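Local structure of uncharacterized protein (Bacteroides uniformis, 4JPQ) at residues 182-187 with 199-204; 68-73 with 86-91; 10-15 with 24-29. The protein is of unknown function but probably binds carbohydrate through a domain of the carbohydrate-binding family 9 type. One frame throughout, in Å; residues are numbered along the deposited sequence. Where two conformers were deposited one is given.

Contact 1: 182-187 with 199-204; sequences NFYKCG and SPIGLE
Asn182 and Ser199 mark the one place where the two backbones draw close, their CA atoms 6.3 Å apart, before strand 178-186 and the loop 199-204 diverge. The amide of Asn182 grips both backbone polar atoms of Ser199. Its OD1 accepts from Ser199 N at 3.0 Å in a nearly straight bond (170°), and its ND2 donates to Ser199 O at 3.1 Å (166°). The second bond lies almost in the amide plane of Asn182 but comes from above the carbonyl plane of Ser199. OD1 also takes the N-H of Phe183 at 2.8 Å, a more bent bond from the opposite face to Ser199 N; the three together restrain the amide. With CG anti to the backbone N (chi1 -151°), the group is carried across to the loop. In the family's beta-sandwich fold, strand 178-186 pairs with strand 195-197, and this amide prolongs that attachment just past the end of 195-197. With an alanine here, Ser199 N and Phe183 N would probably lose the oxygen they share and Ser199 O one of its donors, weakening the tie between strand and loop. Beyond it, Ile201 CD1 lies 3.8 Å from Tyr184 CE1 and 4.0 Å from Tyr184 OH, the two side chains crossing at about a right angle. The ring also stacks with Phe208 and meets Phe93 edge-to-face, while Asn41 OD1 holds Ile201 N.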
loop_
_atom_site.group_PDB
_atom_site.type_symbol
_atom_site.label_atom_id
_atom_site.label_comp_id
_atom_site.label_asym_id
_atom_site.label_seq_id
_atom_site.Cartn_x
_atom_site.Cartn_y
_atom_site.Cartn_z
ATOM N N ASN A 182 -6.544 -4.310 2.431
ATOM C CA ASN A 182 -7.123 -3.010 2.094
ATOM C C ASN A 182 -6.011 -2.056 1.652
ATOM O O ASN A 182 -4.810 -2.328 1.886
ATOM C CB ASN A 182 -7.908 -2.457 3.303
ATOM C CG ASN A 182 -9.075 -1.547 2.914
ATOM O OD1 ASN A 182 -9.134 -0.996 1.814
ATOM N ND2 ASN A 182 -10.012 -1.381 3.845
ATOM N N PHE A 183 -6.419 -0.963 1.005
ATOM C CA PHE A 183 -5.489 0.039 0.475
ATOM C C PHE A 183 -5.898 1.403 0.993
ATOM O O PHE A 183 -7.092 1.694 1.056
ATOM C CB PHE A 183 -5.491 0.011 -1.054
ATOM C CG PHE A 183 -5.339 -1.373 -1.628
ATOM C CD1 PHE A 183 -6.449 -2.205 -1.762
ATOM C CD2 PHE A 183 -4.084 -1.862 -2.011
ATOM C CE1 PHE A 183 -6.315 -3.491 -2.268
ATOM C CE2 PHE A 183 -3.953 -3.146 -2.529
ATOM C CZ PHE A 183 -5.067 -3.964 -2.651
ATOM N N TYR A 184 -4.915 2.217 1.399
ATOM C CA TYR A 184 -5.199 3.532 1.968
ATOM C C TYR A 184 -4.300 4.663 1.473
ATOM O O TYR A 184 -3.174 4.438 1.023
ATOM C CB TYR A 184 -5.070 3.518 3.500
ATOM C CG TYR A 184 -5.702 2.372 4.249
ATOM C CD1 TYR A 184 -7.078 2.183 4.233
ATOM C CD2 TYR A 184 -4.928 1.511 5.042
ATOM C CE1 TYR A 184 -7.676 1.142 4.948
ATOM C CE2 TYR A 184 -5.510 0.467 5.756
ATOM C CZ TYR A 184 -6.883 0.291 5.728
ATOM O OH TYR A 184 -7.443 -0.744 6.434
ATOM N N LYS A 185 -4.830 5.880 1.629
ATOM C CA LYS A 185 -4.143 7.145 1.367
ATOM C C LYS A 185 -4.334 8.045 2.593
ATOM O O LYS A 185 -5.434 8.095 3.167
ATOM C CB LYS A 185 -4.760 7.843 0.181
ATOM C CG LYS A 185 -4.214 9.229 -0.127
ATOM C CD LYS A 185 -2.807 9.205 -0.698
ATOM C CE LYS A 185 -2.242 10.611 -0.917
ATOM N NZ LYS A 185 -1.772 11.326 0.303
ATOM N N CYS A 186 -3.277 8.768 2.968
ATOM C CA CYS A 186 -3.327 9.690 4.100
ATOM C C CYS A 186 -2.142 10.648 4.106
ATOM O O CYS A 186 -1.307 10.605 3.207
ATOM C CB CYS A 186 -3.362 8.903 5.431
ATOM S SG CYS A 186 -1.837 8.015 5.769
ATOM N N GLY A 187 -2.102 11.516 5.123
ATOM C CA GLY A 187 -1.002 12.450 5.349
ATOM C C GLY A 187 -1.308 13.291 6.569
ATOM O O GLY A 187 -1.826 14.387 6.436
ATOM N N SER A 199 -11.814 -0.530 0.435
ATOM C CA SER A 199 -13.006 -1.199 0.952
ATOM C C SER A 199 -13.435 -0.373 2.162
ATOM O O SER A 199 -12.541 0.144 2.874
ATOM C CB SER A 199 -12.741 -2.649 1.337
ATOM O OG SER A 199 -13.931 -3.257 1.795
ATOM N N PRO A 200 -14.775 -0.248 2.412
ATOM C CA PRO A 200 -15.212 0.635 3.506
ATOM C C PRO A 200 -14.951 0.134 4.926
ATOM O O PRO A 200 -14.842 -1.073 5.151
ATOM C CB PRO A 200 -16.722 0.805 3.254
ATOM C CG PRO A 200 -16.924 0.417 1.832
ATOM C CD PRO A 200 -15.932 -0.687 1.614
ATOM N N ILE A 201 -14.872 1.092 5.854
ATOM C CA ILE A 201 -14.613 0.869 7.289
ATOM C C ILE A 201 -15.723 1.570 8.066
ATOM O O ILE A 201 -16.017 2.738 7.788
ATOM C CB ILE A 201 -13.239 1.439 7.718
ATOM C CG1 ILE A 201 -12.102 0.678 7.023
ATOM C CG2 ILE A 201 -13.068 1.373 9.237
ATOM C CD1 ILE A 201 -10.754 1.359 7.105
ATOM N N GLY A 202 -16.298 0.863 9.047
ATOM C CA GLY A 202 -17.415 1.361 9.857
ATOM C C GLY A 202 -17.093 1.653 11.314
ATOM O O GLY A 202 -17.964 1.527 12.162
ATOM N N LEU A 203 -15.857 2.046 11.604
ATOM C CA LEU A 203 -15.440 2.397 12.959
ATOM C C LEU A 203 -15.794 3.861 13.111
ATOM O O LEU A 203 -15.761 4.611 12.123
ATOM C CB LEU A 203 -13.949 2.131 13.168
ATOM C CG LEU A 203 -13.535 0.657 12.993
ATOM C CD1 LEU A 203 -12.021 0.507 12.960
ATOM C CD2 LEU A 203 -14.146 -0.240 14.063
ATOM N N GLU A 204 -16.075 4.283 14.345
ATOM C CA GLU A 204 -16.501 5.665 14.651
ATOM C C GLU A 204 -15.524 6.794 14.245
ATOM O O GLU A 204 -15.938 7.931 14.116
ATOM C CB GLU A 204 -16.893 5.830 16.138
ATOM C CG GLU A 204 -15.789 5.571 17.158
ATOM C CD GLU A 204 -16.086 6.192 18.511
ATOM O OE1 GLU A 204 -17.224 6.672 18.729
ATOM O OE2 GLU A 204 -15.160 6.217 19.347
#

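Contact 2: 68-73 with 86-91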
loop_
_atom_site.group_PDB
_atom_site.type_symbol
_atom_site.label_atom_id
_atom_site.label_comp_id
_atom_site.label_asym_id
_atom_site.label_seq_id
_atom_site.Cartn_x
_atom_site.Cartn_y
_atom_site.Cartn_z
ATOM N N VAL A 68 -1.667 9.230 -7.687
ATOM C CA VAL A 68 -2.250 10.254 -6.804
ATOM C C VAL A 68 -2.219 11.660 -7.419
ATOM O O VAL A 68 -1.284 11.990 -8.139
ATOM C CB VAL A 68 -1.429 10.311 -5.494
ATOM C CG1 VAL A 68 -1.935 11.398 -4.555
ATOM C CG2 VAL A 68 -1.432 8.957 -4.790
ATOM N N LYS A 69 -3.259 12.454 -7.139
ATOM C CA LYS A 69 -3.313 13.889 -7.465
ATOM C C LYS A 69 -3.893 14.585 -6.222
ATOM O O LYS A 69 -5.053 14.350 -5.886
ATOM C CB LYS A 69 -4.137 14.202 -8.722
ATOM C CG LYS A 69 -3.909 15.634 -9.247
ATOM C CD LYS A 69 -4.663 15.987 -10.529
ATOM C CE LYS A 69 -6.156 16.156 -10.282
ATOM N NZ LYS A 69 -6.846 16.758 -11.456
ATOM N N GLU A 70 -3.078 15.403 -5.539
ATOM C CA GLU A 70 -3.477 16.121 -4.297
ATOM C C GLU A 70 -2.912 17.530 -4.185
ATOM O O GLU A 70 -1.989 17.894 -4.913
ATOM C CB GLU A 70 -3.119 15.308 -3.041
ATOM C CG GLU A 70 -1.655 14.918 -2.918
ATOM C CD GLU A 70 -1.356 14.076 -1.682
ATOM O OE1 GLU A 70 -1.927 14.332 -0.593
ATOM O OE2 GLU A 70 -0.508 13.163 -1.791
ATOM N N ALA A 71 -3.476 18.301 -3.248
ATOM C CA ALA A 71 -3.132 19.731 -3.055
ATOM C C ALA A 71 -1.751 20.021 -2.474
ATOM O O ALA A 71 -1.281 21.156 -2.577
ATOM C CB ALA A 71 -4.212 20.451 -2.240
ATOM N N SER A 72 -1.128 19.028 -1.838
ATOM C CA SER A 72 0.228 19.178 -1.290
ATOM C C SER A 72 0.895 17.832 -1.051
ATOM O O SER A 72 0.209 16.822 -0.887
ATOM C CB SER A 72 0.236 20.001 0.011
ATOM O OG SER A 72 -0.407 19.334 1.085
ATOM N N VAL A 73 2.229 17.854 -1.029
ATOM C CA VAL A 73 3.060 16.672 -0.767
ATOM C C VAL A 73 4.144 16.998 0.253
ATOM O O VAL A 73 4.546 18.152 0.391
ATOM C CB VAL A 73 3.678 16.085 -2.050
ATOM C CG1 VAL A 73 2.585 15.526 -2.947
ATOM C CG2 VAL A 73 4.511 17.107 -2.812
ATOM N N GLU A 86 2.618 10.478 8.412
ATOM C CA GLU A 86 2.553 11.951 8.533
ATOM C C GLU A 86 2.817 12.667 7.223
ATOM O O GLU A 86 2.301 13.771 7.002
ATOM C CB GLU A 86 3.549 12.446 9.563
ATOM C CG GLU A 86 3.300 11.898 10.955
ATOM C CD GLU A 86 4.287 12.401 11.961
ATOM O OE1 GLU A 86 5.389 12.858 11.574
ATOM O OE2 GLU A 86 3.947 12.330 13.147
ATOM N N ASP A 87 3.655 12.047 6.393
ATOM C CA ASP A 87 3.998 12.517 5.054
ATOM C C ASP A 87 2.865 12.076 4.105
ATOM O O ASP A 87 1.957 11.357 4.528
ATOM C CB ASP A 87 5.333 11.877 4.611
ATOM C CG ASP A 87 6.500 12.274 5.491
ATOM O OD1 ASP A 87 6.589 13.458 5.873
ATOM O OD2 ASP A 87 7.379 11.425 5.764
ATOM N N ALA A 88 2.899 12.541 2.848
ATOM C CA ALA A 88 1.934 12.097 1.812
ATOM C C ALA A 88 2.257 10.630 1.627
ATOM O O ALA A 88 3.367 10.287 1.201
ATOM C CB ALA A 88 2.105 12.855 0.506
ATOM N N CYS A 89 1.295 9.776 1.958
ATOM C CA CYS A 89 1.536 8.352 2.073
ATOM C C CYS A 89 0.434 7.475 1.525
ATOM O O CYS A 89 -0.739 7.753 1.759
ATOM C CB CYS A 89 1.698 8.092 3.573
ATOM S SG CYS A 89 1.998 6.410 4.116
ATOM N N VAL A 90 0.841 6.400 0.835
ATOM C CA VAL A 90 -0.062 5.349 0.341
ATOM C C VAL A 90 0.288 4.084 1.123
ATOM O O VAL A 90 1.461 3.876 1.496
ATOM C CB VAL A 90 0.016 5.087 -1.164
ATOM C CG1 VAL A 90 -0.513 6.298 -1.919
ATOM C CG2 VAL A 90 1.420 4.700 -1.628
ATOM N N GLU A 91 -0.732 3.263 1.382
ATOM C CA GLU A 91 -0.592 2.094 2.241
ATOM C C GLU A 91 -1.295 0.854 1.678
ATOM O O GLU A 91 -2.276 0.969 0.945
ATOM C CB GLU A 91 -1.154 2.414 3.640
ATOM C CG GLU A 91 -0.634 3.708 4.284
ATOM C CD GLU A 91 -1.180 4.003 5.673
ATOM O OE1 GLU A 91 -2.054 3.275 6.165
ATOM O OE2 GLU A 91 -0.743 4.998 6.279
#
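Ala88 meets two residues of segment 68-73, whereas each valine at the other end of the contact meets one: Ala88 CB, directed at that segment, lies 3.5 Å from Glu70 OE2 and 4.1 Å from Val73 CA. Backbone spacing is separate evidence of the same difference, since Val73 and Ala88 have CA atoms 5.4 Å apart, whereas the CA atoms of Val68 and Val90 stand 8.9 Å apart. At that wider, looser end a single pair of methyls spans the gap, Val68 CG2 meeting Val90 CG1 at 4.0 Å as the two side chains run antiparallel alongside one another. Each of these methyls is anti to its own carbonyl carbon, which turns it to the facing valine. The looser end is still not open to solvent, because other strands enclose it: the side chain of Lys185 touches both valines, with Trp155 against Val68 and Leu157 against Val90. The arrangement fits a beta-sandwich: strand 61-70 pairs with 152-162, strand 89-95 pairs with 178-186, and the valines meet between these layers. At residue 71 the chain turns a corner, so that strand 72-75 leaves for a small separate sheet with 146-150. Around this corner Val73 comes back to Ala88, and its CG1 is 4.4 Å from Ala88 CB, a light touch. Glu70 reaches the same methyl from the other part of the segment: CG takes the crowded position between backbone N and carbonyl carbon (chi1 56°), and the chain then runs extended to the carboxylate. The contact of OE2 with Ala88 is packing alone. The polar partners of Glu70 OE2 lie beyond the segments: Trp155 NE1 by a hydrogen bond and Lys185 NZ by a salt bridge, which would probably stabilise a charged carboxylate in this buried place.

Contact 3: 10-15 with 24-29; sequences KKVMCT and PSLLDG
Within the two segments, the shortest polar bond is that of 2.9 Å from Gly29 N to Ser25 O, internal to helix 23-29, which presents Leu26 to Val12 and Cys14. With Asp28 N to Pro24 O at 3.0 Å it shows that the turn bearing Leu26 is regular helix, and the meeting with segment 10-15 is wholly apolar. Leu26 carries the contact from the helix side. Its CG stands anti to the backbone N (chi1 -175°), which directs the branched end at the facing chain. Val12 CG1 meets that branch at the fork, 3.9 Å from Leu26 CG, and the same Val12 CG1 lies 3.9 Å from Leu26 CD1 and 4.1 Å from Leu26 CD2. One methyl is thus set against the whole end of the leucine. Farther along the segment, Cys14 adds its sulfur, with SG 3.8 Å from Leu26 CD2. Here SG is anti to the carbonyl carbon (chi1 -54°), and the thiol comes to the CD2 side of the leucine while Val12 holds the fork. Burial is uneven: Val12 is enclosed, whereas Cys14 and Leu26 keep some exposure. The backbones stay well apart, the nearest CA atoms being those of Val12 and Leu27 at 8.1 Å, so side chains alone make the join. On the side of the helix that faces the strands, Leu26 rests on Leu63 and Leu27 on Arg54, Ala56 and His65. Val12 likewise touches Ala56, and its backbone is bonded to that of His57. Geometrically this is a short helix laid on the outer face of strands 50-57 and 61-70, flanked by the chain leaving strand 6-11, a peripheral element on a beta-sandwich of the CBD9-like kind.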
loop_
_atom_site.group_PDB
_atom_site.type_symbol
_atom_site.label_atom_id
_atom_site.label_comp_id
_atom_site.label_asym_id
_atom_site.label_seq_id
_atom_site.Cartn_x
_atom_site.Cartn_y
_atom_site.Cartn_z
ATOM N N LYS A 10 -4.727 -10.363 -11.240
ATOM C CA LYS A 10 -4.309 -11.109 -12.441
ATOM C C LYS A 10 -2.827 -11.480 -12.368
ATOM O O LYS A 10 -2.036 -10.743 -11.771
ATOM C CB LYS A 10 -4.570 -10.297 -13.724
ATOM C CG LYS A 10 -6.036 -10.086 -14.105
ATOM C CD LYS A 10 -6.650 -11.339 -14.731
ATOM C CE LYS A 10 -8.053 -11.110 -15.277
ATOM N NZ LYS A 10 -9.064 -10.944 -14.194
ATOM N N LYS A 11 -2.468 -12.636 -12.940
ATOM C CA LYS A 11 -1.071 -13.085 -12.979
ATOM C C LYS A 11 -0.364 -12.526 -14.210
ATOM O O LYS A 11 -0.929 -12.512 -15.299
ATOM C CB LYS A 11 -0.916 -14.615 -12.994
ATOM C CG LYS A 11 0.543 -15.042 -12.763
ATOM C CD LYS A 11 0.796 -16.533 -12.676
ATOM C CE LYS A 11 2.258 -16.761 -12.293
ATOM N NZ LYS A 11 2.676 -18.190 -12.238
ATOM N N VAL A 12 0.889 -12.123 -14.007
ATOM C CA VAL A 12 1.791 -11.633 -15.047
ATOM C C VAL A 12 3.017 -12.563 -15.034
ATOM O O VAL A 12 3.507 -12.911 -13.963
ATOM C CB VAL A 12 2.144 -10.164 -14.766
ATOM C CG1 VAL A 12 3.185 -9.653 -15.738
ATOM C CG2 VAL A 12 0.876 -9.310 -14.833
HETATM N N MSE A 13 3.530 -12.898 -16.216
HETATM C CA MSE A 13 4.623 -13.878 -16.402
HETATM C C MSE A 13 5.982 -13.232 -16.517
HETATM O O MSE A 13 6.295 -12.614 -17.542
HETATM C CB MSE A 13 4.374 -14.678 -17.683
HETATM C CG MSE A 13 2.949 -15.191 -17.882
HETATM SE SE MSE A 13 2.625 -16.637 -16.605
HETATM C CE MSE A 13 0.702 -16.276 -16.828
ATOM N N CYS A 14 6.814 -13.390 -15.484
ATOM C CA CYS A 14 8.148 -12.784 -15.415
ATOM C C CYS A 14 9.158 -13.828 -15.020
ATOM O O CYS A 14 8.956 -14.448 -13.985
ATOM C CB CYS A 14 8.157 -11.746 -14.300
ATOM S SG CYS A 14 6.889 -10.488 -14.382
ATOM N N THR A 15 10.227 -14.023 -15.800
ATOM C CA THR A 15 11.299 -14.977 -15.418
ATOM C C THR A 15 12.073 -14.525 -14.168
ATOM O O THR A 15 12.498 -15.366 -13.373
ATOM C CB THR A 15 12.345 -15.196 -16.528
ATOM O OG1 THR A 15 12.916 -13.942 -16.918
ATOM C CG2 THR A 15 11.729 -15.892 -17.729
ATOM N N PRO A 24 5.157 0.013 -14.154
ATOM C CA PRO A 24 4.015 0.626 -14.862
ATOM C C PRO A 24 3.874 0.156 -16.303
ATOM O O PRO A 24 2.749 -0.085 -16.770
ATOM C CB PRO A 24 4.315 2.122 -14.770
ATOM C CG PRO A 24 5.026 2.240 -13.466
ATOM C CD PRO A 24 5.930 1.033 -13.426
ATOM N N SER A 25 5.007 0.036 -16.981
ATOM C CA SER A 25 5.052 -0.488 -18.349
ATOM C C SER A 25 4.605 -1.952 -18.406
ATOM O O SER A 25 3.811 -2.331 -19.255
ATOM C CB SER A 25 6.471 -0.396 -18.879
ATOM O OG SER A 25 6.593 -1.071 -20.105
ATOM N N LEU A 26 5.105 -2.754 -17.476
ATOM C CA LEU A 26 4.732 -4.169 -17.383
ATOM C C LEU A 26 3.225 -4.335 -17.235
ATOM O O LEU A 26 2.614 -5.154 -17.928
ATOM C CB LEU A 26 5.430 -4.829 -16.192
ATOM C CG LEU A 26 5.254 -6.327 -15.992
ATOM C CD1 LEU A 26 5.791 -7.084 -17.188
ATOM C CD2 LEU A 26 5.973 -6.774 -14.738
ATOM N N LEU A 27 2.642 -3.532 -16.347
ATOM C CA LEU A 27 1.216 -3.583 -16.067
ATOM C C LEU A 27 0.365 -3.093 -17.234
ATOM O O LEU A 27 -0.679 -3.704 -17.520
ATOM C CB LEU A 27 0.901 -2.855 -14.767
ATOM C CG LEU A 27 1.566 -3.472 -13.513
ATOM C CD1 LEU A 27 1.267 -2.602 -12.315
ATOM C CD2 LEU A 27 1.120 -4.896 -13.215
ATOM N N ASP A 28 0.805 -2.025 -17.913
ATOM C CA ASP A 28 0.100 -1.540 -19.124
ATOM C C ASP A 28 0.178 -2.590 -20.243
ATOM O O ASP A 28 -0.773 -2.735 -21.023
ATOM C CB ASP A 28 0.657 -0.198 -19.624
ATOM C CG ASP A 28 0.313 0.975 -18.718
ATOM O OD1 ASP A 28 -0.517 0.844 -17.791
ATOM O OD2 ASP A 28 0.888 2.062 -18.933
ATOM N N GLY A 29 1.306 -3.309 -20.298
ATOM C CA GLY A 29 1.535 -4.387 -21.259
ATOM C C GLY A 29 0.602 -5.563 -21.087
ATOM O O GLY A 29 0.253 -6.221 -22.078
#

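Contacts 1 and 2 are close partners, with centres 15 Å apart, because strands 178-186 and 89-95 are neighbours. Probable backbone hydrogen bonds run from Glu91 N to Tyr184 O at 2.7 Å and from Cys186 N to Cys89 O at 3.0 Å, and Lys185 CD of contact 1 packs 3.5 Å from Cys89 O of contact 2. Contact 3 stands apart: its centre is 27 Å from that of contact 1 and 26 Å from that of contact 2, with nearest atoms about 11 Å away in each case. It lies across the chain's centre from contact 1. These relations describe a shared sandwich framework; they do not by themselves locate a carbohydrate site.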